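Long-range contacts in digeranylgeranylglycerophospholipid reductase (Sulfolobus acidocaldarius, PDB 4OPD), which reduces the double bonds of geranylgeranyl chains in archaeal membrane lipid precursors, yielding saturated phytanyl chains with the help of one FAD per subunit: residues Thr86-Asn91 and Glu375-Ala380; Lys369-Glu374 and Arg396-Leu401. One frame throughout, in Å; residues are numbered along the deposited sequence.

How the contacts relate
Contacts 1 and 2 have centres about 14 Å apart and border the same chain F geranylgeranyl ligand. Segment 369-374 leads directly into the helix that carries 375-380, so the loop of contact 2 and the helix of contact 1 form one continuous wall. They are tied together by T89 N, hydrogen-bonded to E374 OE2 at 2.9 Å, and by I372, whose CG1 lies 3.4 Å from CH2 of W88 and whose CD1 lies 3.6 Å from CD1 of L377. Contact 1 is nearer the reaction centre: the V90 side chain is about 14 Å from the bound dihydroflavin cofactor and about 9 Å from the side chain of the lipid-binding H298. Contact 2 is more peripheral.

Contact 1: Thr86-Asn91 and Glu375-Ala380; sequences TVWTVN and EDLLEA. With GRG (geranylgeranyl diphosphate), chain F; GRG (geranylgeranyl diphosphate), chain D.
W88, V90 and L377 form the apolar heart of this contact. L377 CD2 reaches into the angle between the other two, 4.0 Å from CE3 at the benzo side of the W88 indole and 4.0 Å from CG1 of V90. Its side chain crosses each of theirs at about a right angle. With CG of L377 anti to the backbone N (chi1 -160°), the branched end extends from the helix, one methyl reaching the strand while the other serves the lipid. Leucine suits this place because its two methyls can grip separate partners.

Methyl-to-backbone packing follows one residue later: L378 CD1 rests 3.4 Å from the carbonyl O of N91, an ordinary van der Waals approach. The more exposed N91 takes part through its main chain.

Strand 87-97 belongs to the eight-stranded mixed sheet beside the FAD-binding region, as in flavoproteins of the p-hydroxybenzoate hydroxylase type. Helix 374-383 lies against this strand, their local axes 8.2 Å apart and inclined at 49°. W88 and V90 direct their CB atoms to the helix, whereas that of T89 points away and its hydroxyl is hydrogen-bonded to K78 on the adjoining strand.

Ligand contacts continue the apolar surface on two fronts. Toward the chain F ligand, A380 CB comes within 3.4 Å of C8; alanine's small methyl lets the isoprenoid lie close to the helix. W88 CZ3 approaches C20 of the same ligand to 3.6 Å, and L377 CD1 packs against its C7. Toward the chain D ligand, V90 CG2 is 4.0 Å from the methyl C4.

Contact 2: Lys369-Glu374 and Arg396-Leu401; sequences KKIIKE and RVISGL. With GRG (geranylgeranyl diphosphate), chain F.
I371 is fully extended against I398, with CG1 anti to the backbone N (chi1 -165°) and CD1 continuing the extended chain, while the chi1 of I398 (65°) places its CG2 beside its own backbone N, facing the incoming chain. CD1 of I371 therefore lies 3.6 Å from CG2 of I398. Segment 369-374 begins with the Schellman motif that closes helix 360-368, in which K370 takes the left-handed conformation at positive phi and the chain turns off toward helix 374-383. Across from it, helix 388-397 is ending too, so this contact joins two helix ends within the helical part of the fold.

V397 presses into the turn with CG1, which is 3.3 Å from the carbonyl O of K369 and 3.8 Å from CB of the same lysine. A compact valine fits against main chain in this way. K369 offers the base of its side chain here, and its charged end leads away from the contact, as befits an exposed lysine.

The loop also faces the lipid. I371 turns its CG2 branch to the chain F ligand, 3.6 Å from C16, and next to it I372 covers the middle of the isoprenoid, with CG2 3.5 Å from C14 and CD1 3.6 Å from C12. Beta-branched residues serve well here, since one side chain can address both protein and ligand.

Beyond V397 a type I turn runs from I398 to L401. The carbonyl O of R396 accepts two donors from S399: its backbone N, and its hydroxyl OG at 2.7 Å, tilted 16° from the carbonyl plane.

Contact 1: Thr86-Asn91 and Glu375-Ala380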
ATOM      1  N   THR A  86      -6.831 -17.138 -20.928  1.00 18.33           N
ATOM      2  CA  THR A  86      -7.262 -17.671 -19.644  1.00 14.87           C
ATOM      3  C   THR A  86      -7.633 -16.565 -18.676  1.00 18.08           C
ATOM      4  O   THR A  86      -6.814 -15.704 -18.373  1.00 17.55           O
ATOM      5  CB  THR A  86      -6.173 -18.535 -19.005  1.00 20.90           C
ATOM      6  OG1 THR A  86      -5.809 -19.579 -19.915  1.00 16.49           O
ATOM      7  CG2 THR A  86      -6.695 -19.151 -17.723  1.00 20.56           C
ATOM      8  N   VAL A  87      -8.861 -16.609 -18.168  1.00 15.46           N
ATOM      9  CA  VAL A  87      -9.316 -15.610 -17.195  1.00 19.48           C
ATOM     10  C   VAL A  87      -9.730 -16.284 -15.899  1.00 26.44           C
ATOM     11  O   VAL A  87     -10.560 -17.190 -15.910  1.00 24.44           O
ATOM     12  CB  VAL A  87     -10.506 -14.802 -17.729  1.00 22.02           C
ATOM     13  CG1 VAL A  87     -11.028 -13.841 -16.660  1.00 17.25           C
ATOM     14  CG2 VAL A  87     -10.103 -14.062 -18.983  1.00 27.01           C
ATOM     15  N   TRP A  88      -9.146 -15.847 -14.789  1.00 18.03           N
ATOM     16  CA  TRP A  88      -9.528 -16.355 -13.482  1.00 22.77           C
ATOM     17  C   TRP A  88     -10.394 -15.344 -12.763  1.00 27.52           C
ATOM     18  O   TRP A  88     -10.087 -14.156 -12.760  1.00 26.96           O
ATOM     19  CB  TRP A  88      -8.297 -16.669 -12.644  1.00 17.61           C
ATOM     20  CG  TRP A  88      -7.594 -17.930 -13.057  1.00 20.89           C
ATOM     21  CD1 TRP A  88      -8.046 -18.884 -13.924  1.00 27.16           C
ATOM     22  CD2 TRP A  88      -6.303 -18.357 -12.622  1.00 21.22           C
ATOM     23  NE1 TRP A  88      -7.109 -19.890 -14.047  1.00 28.84           N
ATOM     24  CE2 TRP A  88      -6.031 -19.584 -13.257  1.00 24.59           C
ATOM     25  CE3 TRP A  88      -5.351 -17.819 -11.750  1.00 20.62           C
ATOM     26  CZ2 TRP A  88      -4.847 -20.281 -13.049  1.00 28.23           C
ATOM     27  CZ3 TRP A  88      -4.175 -18.512 -11.546  1.00 23.99           C
ATOM     28  CH2 TRP A  88      -3.935 -19.732 -12.195  1.00 25.01           C
ATOM     29  N   THR A  89     -11.483 -15.813 -12.164  1.00 25.09           N
ATOM     30  CA  THR A  89     -12.387 -14.925 -11.444  1.00 28.74           C
ATOM     31  C   THR A  89     -12.266 -15.132  -9.937  1.00 29.42           C
ATOM     32  O   THR A  89     -12.229 -16.265  -9.458  1.00 30.70           O
ATOM     33  CB  THR A  89     -13.853 -15.143 -11.881  1.00 29.26           C
ATOM     34  OG1 THR A  89     -13.970 -14.907 -13.289  1.00 29.89           O
ATOM     35  CG2 THR A  89     -14.781 -14.188 -11.131  1.00 27.14           C
ATOM     36  N   VAL A  90     -12.167 -14.034  -9.192  1.00 26.37           N
ATOM     37  CA  VAL A  90     -12.230 -14.109  -7.738  1.00 32.33           C
ATOM     38  C   VAL A  90     -13.347 -13.193  -7.269  1.00 24.45           C
ATOM     39  O   VAL A  90     -13.353 -12.005  -7.566  1.00 33.29           O
ATOM     40  CB  VAL A  90     -10.881 -13.731  -7.053  1.00 41.12           C
ATOM     41  CG1 VAL A  90      -9.829 -14.796  -7.321  1.00 43.67           C
ATOM     42  CG2 VAL A  90     -10.384 -12.377  -7.521  1.00 45.82           C
ATOM     43  N   ASN A  91     -14.318 -13.758  -6.564  1.00 24.52           N
ATOM     44  CA  ASN A  91     -15.451 -12.982  -6.089  1.00 27.00           C
ATOM     45  C   ASN A  91     -15.161 -12.396  -4.712  1.00 34.11           C
ATOM     46  O   ASN A  91     -14.483 -13.019  -3.891  1.00 32.13           O
ATOM     47  CB  ASN A  91     -16.717 -13.841  -6.056  1.00 30.31           C
ATOM     48  CG  ASN A  91     -17.055 -14.436  -7.412  1.00 33.59           C
ATOM     49  OD1 ASN A  91     -17.392 -15.614  -7.518  1.00 43.80           O
ATOM     50  ND2 ASN A  91     -16.962 -13.624  -8.454  1.00 29.07           N
ATOM     51  N   GLU A 375      -9.931 -20.666  -6.928  1.00 39.48           N
ATOM     52  CA  GLU A 375     -10.335 -20.555  -5.531  1.00 47.69           C
ATOM     53  C   GLU A 375      -9.118 -20.563  -4.606  1.00 50.18           C
ATOM     54  O   GLU A 375      -9.125 -19.908  -3.563  1.00 54.56           O
ATOM     55  CB  GLU A 375     -11.311 -21.671  -5.152  1.00 57.31           C
ATOM     56  CG  GLU A 375     -10.702 -23.049  -5.009  1.00 64.33           C
ATOM     57  CD  GLU A 375     -11.762 -24.129  -4.927  1.00 76.58           C
ATOM     58  OE1 GLU A 375     -11.556 -25.125  -4.200  1.00 82.51           O
ATOM     59  OE2 GLU A 375     -12.805 -23.980  -5.596  1.00 80.43           O
ATOM     60  N   ASP A 376      -8.069 -21.287  -4.988  1.00 48.76           N
ATOM     61  CA  ASP A 376      -6.866 -21.313  -4.170  0.62 48.71           C
ATOM     62  C   ASP A 376      -6.197 -19.950  -4.169  1.00 44.69           C
ATOM     63  O   ASP A 376      -5.524 -19.584  -3.203  1.00 44.29           O
ATOM     64  CB  ASP A 376      -5.899 -22.392  -4.654  0.62 51.37           C
ATOM     65  CG  ASP A 376      -6.032 -23.674  -3.863  0.62 55.22           C
ATOM     66  OD1 ASP A 376      -6.431 -23.590  -2.680  0.62 55.54           O
ATOM     67  OD2 ASP A 376      -5.746 -24.758  -4.414  0.62 56.99           O
ATOM     68  N   LEU A 377      -6.408 -19.199  -5.243  1.00 36.34           N
ATOM     69  CA  LEU A 377      -5.912 -17.843  -5.351  1.00 43.68           C
ATOM     70  C   LEU A 377      -6.446 -17.008  -4.195  1.00 39.59           C
ATOM     71  O   LEU A 377      -5.698 -16.289  -3.540  1.00 36.35           O
ATOM     72  CB  LEU A 377      -6.328 -17.237  -6.689  1.00 45.99           C
ATOM     73  CG  LEU A 377      -5.529 -16.044  -7.186  1.00 42.73           C
ATOM     74  CD1 LEU A 377      -4.068 -16.433  -7.279  1.00 31.55           C
ATOM     75  CD2 LEU A 377      -6.073 -15.594  -8.538  1.00 46.41           C
ATOM     76  N   LEU A 378      -7.743 -17.134  -3.939  1.00 45.43           N
ATOM     77  CA  LEU A 378      -8.399 -16.373  -2.883  1.00 43.92           C
ATOM     78  C   LEU A 378      -7.896 -16.782  -1.500  1.00 41.52           C
ATOM     79  O   LEU A 378      -7.598 -15.926  -0.668  1.00 39.45           O
ATOM     80  CB  LEU A 378      -9.920 -16.546  -2.968  1.00 50.77           C
ATOM     81  CG  LEU A 378     -10.779 -15.475  -2.287  1.00 52.96           C
ATOM     82  CD1 LEU A 378     -12.070 -15.258  -3.059  1.00 56.24           C
ATOM     83  CD2 LEU A 378     -11.090 -15.855  -0.843  1.00 59.25           C
ATOM     84  N   GLU A 379      -7.800 -18.086  -1.252  1.00 37.33           N
ATOM     85  CA  GLU A 379      -7.295 -18.572   0.027  1.00 31.52           C
ATOM     86  C   GLU A 379      -5.873 -18.080   0.284  1.00 26.48           C
ATOM     87  O   GLU A 379      -5.539 -17.671   1.387  1.00 36.66           O
ATOM     88  CB  GLU A 379      -7.336 -20.101   0.087  1.00 38.71           C
ATOM     89  CG  GLU A 379      -6.446 -20.713   1.175  1.00 48.12           C
ATOM     90  CD  GLU A 379      -6.855 -20.315   2.584  1.00 58.33           C
ATOM     91  OE1 GLU A 379      -8.000 -19.850   2.774  1.00 66.51           O
ATOM     92  OE2 GLU A 379      -6.025 -20.473   3.506  1.00 59.32           O
ATOM     93  N   ALA A 380      -5.045 -18.109  -0.751  1.00 24.61           N
ATOM     94  CA  ALA A 380      -3.656 -17.678  -0.633  1.00 22.95           C
ATOM     95  C   ALA A 380      -3.558 -16.185  -0.353  1.00 29.98           C
ATOM     96  O   ALA A 380      -2.677 -15.735   0.377  1.00 30.93           O
ATOM     97  CB  ALA A 380      -2.893 -18.029  -1.891  1.00 26.05           C
TER
HETATM   98  C20 GRG F 504      -0.605 -18.073 -11.867  0.90 48.10           C
HETATM   99  C19 GRG F 504       1.618 -18.322 -13.228  0.90 43.79           C
HETATM  100  C18 GRG F 504       0.793 -18.631 -11.997  0.90 44.08           C
HETATM  101  C17 GRG F 504       1.289 -19.410 -11.018  0.90 40.12           C
HETATM  102  C16 GRG F 504       0.462 -19.743  -9.793  0.90 42.61           C
HETATM  103  C14 GRG F 504       1.086 -21.246  -6.595  0.90 32.71           C
HETATM  104  C13 GRG F 504       0.752 -19.944  -7.288  0.90 31.24           C
HETATM  105  C15 GRG F 504       1.385 -19.618  -8.620  0.90 34.78           C
HETATM  106  C12 GRG F 504      -0.065 -19.041  -6.707  0.90 28.20           C
HETATM  107  C11 GRG F 504      -0.682 -19.268  -5.344  0.90 27.49           C
HETATM  108  C9  GRG F 504       0.263 -18.637  -4.327  0.90 23.10           C
HETATM  109  C8  GRG F 504      -0.256 -17.283  -3.865  0.90 25.20           C
HETATM  110  C10 GRG F 504       0.387 -16.661  -2.643  0.90 23.98           C
HETATM  111  C7  GRG F 504      -1.260 -16.648  -4.518  0.90 30.72           C
HETATM  112  C6  GRG F 504      -1.880 -15.325  -4.077  0.90 33.04           C
HETATM  113  C5  GRG F 504      -1.122 -14.072  -4.391  0.90 41.34           C
HETATM  114  C3  GRG F 504      -2.049 -12.911  -4.089  0.90 35.18           C
HETATM  115  C4  GRG F 504      -3.244 -12.669  -4.981  0.90 25.61           C
HETATM  116  C2  GRG F 504      -1.822 -12.082  -3.047  0.90 31.65           C
HETATM  117  C1  GRG F 504      -2.756 -10.910  -2.795  0.90 29.09           C
HETATM  118  O1  GRG F 504      -2.809 -10.567  -1.428  0.90 20.39           O
HETATM  119  C20 GRG D 502      -4.138  -0.897  -9.256  0.90 17.16           C
HETATM  120  C19 GRG D 502      -1.862  -0.492  -8.033  0.90 12.85           C
HETATM  121  C18 GRG D 502      -3.262  -1.064  -8.035  0.90 24.22           C
HETATM  122  C17 GRG D 502      -3.733  -1.716  -6.953  0.90 26.50           C
HETATM  123  C16 GRG D 502      -5.131  -2.296  -6.955  0.90 18.25           C
HETATM  124  C14 GRG D 502      -6.461  -5.068  -6.745  0.90 22.24           C
HETATM  125  C13 GRG D 502      -6.584  -3.911  -5.778  0.90 23.98           C
HETATM  126  C15 GRG D 502      -5.426  -2.947  -5.614  0.90 22.42           C
HETATM  127  C12 GRG D 502      -7.712  -3.706  -5.069  0.90 22.15           C
HETATM  128  C11 GRG D 502      -8.942  -4.582  -5.167  0.90 21.16           C
HETATM  129  C9  GRG D 502      -9.792  -4.294  -3.950  0.90 23.21           C
HETATM  130  C8  GRG D 502     -11.176  -4.870  -4.112  0.90 22.32           C
HETATM  131  C10 GRG D 502     -12.265  -4.080  -4.807  0.90 18.97           C
HETATM  132  C7  GRG D 502     -11.444  -6.097  -3.635  0.90 24.70           C
HETATM  133  C6  GRG D 502     -12.832  -6.668  -3.808  0.90 33.72           C
HETATM  134  C5  GRG D 502     -12.729  -7.910  -4.663  0.90 37.63           C
HETATM  135  C3  GRG D 502     -12.371  -9.094  -3.790  0.90 37.11           C
HETATM  136  C4  GRG D 502     -11.948 -10.392  -4.438  0.90 25.02           C
HETATM  137  C2  GRG D 502     -12.433  -8.994  -2.441  0.90 44.19           C
HETATM  138  C1  GRG D 502     -12.077 -10.175  -1.564  0.90 55.91           C
HETATM  139  O1  GRG D 502     -12.273  -9.825  -0.213  0.90 63.34           O
HETATM  140  PA  GRG D 502     -13.007 -10.871   0.719  0.90103.60           P
HETATM  141  O1A GRG D 502     -11.987 -11.582   1.580  0.90107.53           O
HETATM  142  O3A GRG D 502     -13.750 -11.930  -0.202  0.90123.42           O
HETATM  143  O2A GRG D 502     -14.002 -10.146   1.594  0.90 98.54           O
HETATM  144  PB  GRG D 502     -15.054 -12.738   0.201  0.90 85.71           P
HETATM  145  O1B GRG D 502     -15.343 -13.779  -0.863  0.90 75.81           O
HETATM  146  O2B GRG D 502     -14.839 -13.428   1.532  0.90 86.16           O
HETATM  147  O3B GRG D 502     -16.216 -11.770   0.307  0.90 85.56           O

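Contact 2: Lys369-Glu374 and Arg396-Leu401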
ATOM      1  N   LYS A 369      -2.979 -24.391 -17.883  1.00 20.80           N
ATOM      2  CA  LYS A 369      -2.915 -25.737 -17.306  1.00 31.20           C
ATOM      3  C   LYS A 369      -3.528 -25.819 -15.902  1.00 28.66           C
ATOM      4  O   LYS A 369      -3.497 -26.879 -15.287  1.00 27.42           O
ATOM      5  CB  LYS A 369      -1.463 -26.235 -17.244  1.00 31.77           C
ATOM      6  CG  LYS A 369      -0.790 -26.412 -18.593  1.00 31.82           C
ATOM      7  CD  LYS A 369      -1.393 -27.564 -19.382  1.00 45.08           C
ATOM      8  CE  LYS A 369      -0.732 -27.699 -20.752  1.00 53.85           C
ATOM      9  NZ  LYS A 369      -1.136 -28.931 -21.494  1.00 61.13           N
ATOM     10  N   LYS A 370      -4.066 -24.706 -15.407  1.00 21.55           N
ATOM     11  CA  LYS A 370      -4.714 -24.657 -14.092  1.00 26.64           C
ATOM     12  C   LYS A 370      -3.765 -25.061 -12.969  1.00 29.12           C
ATOM     13  O   LYS A 370      -4.105 -25.862 -12.098  1.00 29.47           O
ATOM     14  CB  LYS A 370      -5.960 -25.552 -14.068  1.00 29.08           C
ATOM     15  CG  LYS A 370      -7.130 -25.000 -14.868  1.00 46.50           C
ATOM     16  CD  LYS A 370      -7.557 -23.624 -14.346  1.00 55.23           C
ATOM     17  CE  LYS A 370      -7.947 -23.680 -12.872  1.00 56.05           C
ATOM     18  NZ  LYS A 370      -8.602 -22.426 -12.419  1.00 63.13           N
ATOM     19  N   ILE A 371      -2.574 -24.481 -13.002  1.00 20.15           N
ATOM     20  CA  ILE A 371      -1.529 -24.751 -12.028  1.00 22.99           C
ATOM     21  C   ILE A 371      -2.040 -24.588 -10.588  1.00 27.55           C
ATOM     22  O   ILE A 371      -1.575 -25.280  -9.674  1.00 22.89           O
ATOM     23  CB  ILE A 371      -0.321 -23.829 -12.315  1.00 24.25           C
ATOM     24  CG1 ILE A 371       0.932 -24.290 -11.580  1.00 27.90           C
ATOM     25  CG2 ILE A 371      -0.657 -22.356 -12.027  1.00 26.20           C
ATOM     26  CD1 ILE A 371       2.125 -23.437 -11.912  1.00 22.71           C
ATOM     27  N   ILE A 372      -3.004 -23.681 -10.405  1.00 22.63           N
ATOM     28  CA  ILE A 372      -3.769 -23.558  -9.165  1.00 21.24           C
ATOM     29  C   ILE A 372      -5.231 -23.366  -9.510  1.00 31.07           C
ATOM     30  O   ILE A 372      -5.560 -22.962 -10.626  1.00 31.87           O
ATOM     31  CB  ILE A 372      -3.312 -22.365  -8.282  1.00 27.16           C
ATOM     32  CG1 ILE A 372      -3.395 -21.054  -9.058  1.00 31.81           C
ATOM     33  CG2 ILE A 372      -1.914 -22.587  -7.766  1.00 30.75           C
ATOM     34  CD1 ILE A 372      -3.266 -19.807  -8.195  1.00 31.52           C
ATOM     35  N   LYS A 373      -6.114 -23.657  -8.564  1.00 28.11           N
ATOM     36  CA  LYS A 373      -7.516 -23.334  -8.760  1.00 34.16           C
ATOM     37  C   LYS A 373      -7.700 -21.830  -8.561  1.00 39.12           C
ATOM     38  O   LYS A 373      -6.945 -21.210  -7.811  1.00 32.95           O
ATOM     39  CB  LYS A 373      -8.402 -24.118  -7.799  1.00 42.09           C
ATOM     40  CG  LYS A 373      -8.276 -25.620  -7.932  1.00 47.86           C
ATOM     41  CD  LYS A 373      -9.169 -26.319  -6.923  1.00 56.06           C
ATOM     42  CE  LYS A 373      -9.066 -27.825  -7.046  1.00 60.73           C
ATOM     43  NZ  LYS A 373      -9.904 -28.506  -6.024  1.00 67.37           N
ATOM     44  N   GLU A 374      -8.694 -21.244  -9.223  1.00 34.41           N
ATOM     45  CA  GLU A 374      -8.977 -19.832  -9.018  1.00 41.42           C
ATOM     46  C   GLU A 374      -9.428 -19.613  -7.570  1.00 46.30           C
ATOM     47  O   GLU A 374      -9.289 -18.511  -7.031  1.00 54.61           O
ATOM     48  CB  GLU A 374     -10.024 -19.311 -10.024  1.00 36.94           C
ATOM     49  CG  GLU A 374     -11.390 -19.972  -9.966  1.00 40.48           C
ATOM     50  CD  GLU A 374     -12.355 -19.437 -11.029  1.00 44.77           C
ATOM     51  OE1 GLU A 374     -13.567 -19.735 -10.935  1.00 43.45           O
ATOM     52  OE2 GLU A 374     -11.913 -18.718 -11.956  1.00 39.52           O
ATOM     53  N   ARG A 396       3.110 -30.934 -10.008  1.00 22.81           N
ATOM     54  CA  ARG A 396       2.678 -32.070 -10.804  1.00 24.14           C
ATOM     55  C   ARG A 396       2.032 -31.578 -12.102  1.00 26.56           C
ATOM     56  O   ARG A 396       2.261 -32.136 -13.177  1.00 24.58           O
ATOM     57  CB  ARG A 396       1.718 -32.954 -10.006  1.00 27.70           C
ATOM     58  CG  ARG A 396       1.084 -34.059 -10.828  1.00 31.55           C
ATOM     59  CD  ARG A 396       0.347 -35.057  -9.958  1.00 32.61           C
ATOM     60  NE  ARG A 396       1.242 -36.071  -9.402  1.00 30.04           N
ATOM     61  CZ  ARG A 396       0.834 -37.044  -8.595  1.00 38.45           C
ATOM     62  NH1 ARG A 396      -0.450 -37.121  -8.268  1.00 37.54           N
ATOM     63  NH2 ARG A 396       1.699 -37.943  -8.124  1.00 38.86           N
ATOM     64  N   VAL A 397       1.249 -30.511 -12.000  1.00 22.93           N
ATOM     65  CA  VAL A 397       0.581 -29.929 -13.155  1.00 25.46           C
ATOM     66  C   VAL A 397       1.564 -29.480 -14.242  1.00 25.24           C
ATOM     67  O   VAL A 397       1.306 -29.661 -15.429  1.00 24.22           O
ATOM     68  CB  VAL A 397      -0.298 -28.730 -12.734  1.00 27.75           C
ATOM     69  CG1 VAL A 397      -0.714 -27.920 -13.939  1.00 33.58           C
ATOM     70  CG2 VAL A 397      -1.518 -29.216 -11.977  1.00 29.55           C
ATOM     71  N   ILE A 398       2.701 -28.916 -13.849  1.00 20.81           N
ATOM     72  CA  ILE A 398       3.643 -28.439 -14.851  1.00 22.59           C
ATOM     73  C   ILE A 398       4.711 -29.473 -15.208  1.00 24.31           C
ATOM     74  O   ILE A 398       5.659 -29.157 -15.930  1.00 26.57           O
ATOM     75  CB  ILE A 398       4.340 -27.154 -14.395  1.00 22.12           C
ATOM     76  CG1 ILE A 398       5.207 -27.415 -13.163  1.00 19.00           C
ATOM     77  CG2 ILE A 398       3.313 -26.069 -14.090  1.00 25.70           C
ATOM     78  CD1 ILE A 398       6.122 -26.279 -12.846  1.00 28.17           C
ATOM     79  N   SER A 399       4.549 -30.704 -14.725  1.00 23.71           N
ATOM     80  CA  SER A 399       5.628 -31.689 -14.806  1.00 25.30           C
ATOM     81  C   SER A 399       5.929 -32.105 -16.245  1.00 28.11           C
ATOM     82  O   SER A 399       7.004 -32.634 -16.530  1.00 28.47           O
ATOM     83  CB  SER A 399       5.310 -32.923 -13.945  1.00 28.83           C
ATOM     84  OG  SER A 399       4.157 -33.623 -14.400  1.00 32.43           O
ATOM     85  N   GLY A 400       4.985 -31.854 -17.148  1.00 26.80           N
ATOM     86  CA  GLY A 400       5.160 -32.189 -18.552  1.00 28.57           C
ATOM     87  C   GLY A 400       5.811 -31.094 -19.384  1.00 28.58           C
ATOM     88  O   GLY A 400       6.130 -31.301 -20.554  1.00 31.00           O
ATOM     89  N   LEU A 401       6.000 -29.922 -18.789  1.00 24.12           N
ATOM     90  CA  LEU A 401       6.603 -28.797 -19.501  1.00 24.42           C
ATOM     91  C   LEU A 401       8.011 -29.143 -20.011  1.00 30.25           C
ATOM     92  O   LEU A 401       8.875 -29.558 -19.241  1.00 27.10           O
ATOM     93  CB  LEU A 401       6.645 -27.560 -18.594  1.00 20.94           C
ATOM     94  CG  LEU A 401       7.191 -26.280 -19.221  1.00 24.67           C
ATOM     95  CD1 LEU A 401       6.404 -25.936 -20.464  1.00 23.03           C
ATOM     96  CD2 LEU A 401       7.160 -25.131 -18.216  1.00 27.10           C
TER
HETATM   97  C20 GRG F 504      -0.605 -18.073 -11.867  0.90 48.10           C
HETATM   98  C19 GRG F 504       1.618 -18.322 -13.228  0.90 43.79           C
HETATM   99  C18 GRG F 504       0.793 -18.631 -11.997  0.90 44.08           C
HETATM  100  C17 GRG F 504       1.289 -19.410 -11.018  0.90 40.12           C
HETATM  101  C16 GRG F 504       0.462 -19.743  -9.793  0.90 42.61           C
HETATM  102  C14 GRG F 504       1.086 -21.246  -6.595  0.90 32.71           C
HETATM  103  C13 GRG F 504       0.752 -19.944  -7.288  0.90 31.24           C
HETATM  104  C15 GRG F 504       1.385 -19.618  -8.620  0.90 34.78           C
HETATM  105  C12 GRG F 504      -0.065 -19.041  -6.707  0.90 28.20           C
HETATM  106  C11 GRG F 504      -0.682 -19.268  -5.344  0.90 27.49           C
HETATM  107  C9  GRG F 504       0.263 -18.637  -4.327  0.90 23.10           C
HETATM  108  C8  GRG F 504      -0.256 -17.283  -3.865  0.90 25.20           C
HETATM  109  C10 GRG F 504       0.387 -16.661  -2.643  0.90 23.98           C
HETATM  110  C7  GRG F 504      -1.260 -16.648  -4.518  0.90 30.72           C
HETATM  111  C6  GRG F 504      -1.880 -15.325  -4.077  0.90 33.04           C
HETATM  112  C5  GRG F 504      -1.122 -14.072  -4.391  0.90 41.34           C
HETATM  113  C3  GRG F 504      -2.049 -12.911  -4.089  0.90 35.18           C
HETATM  114  C4  GRG F 504      -3.244 -12.669  -4.981  0.90 25.61           C
HETATM  115  C2  GRG F 504      -1.822 -12.082  -3.047  0.90 31.65           C
HETATM  116  C1  GRG F 504      -2.756 -10.910  -2.795  0.90 29.09           C
HETATM  117  O1  GRG F 504      -2.809 -10.567  -1.428  0.90 20.39           O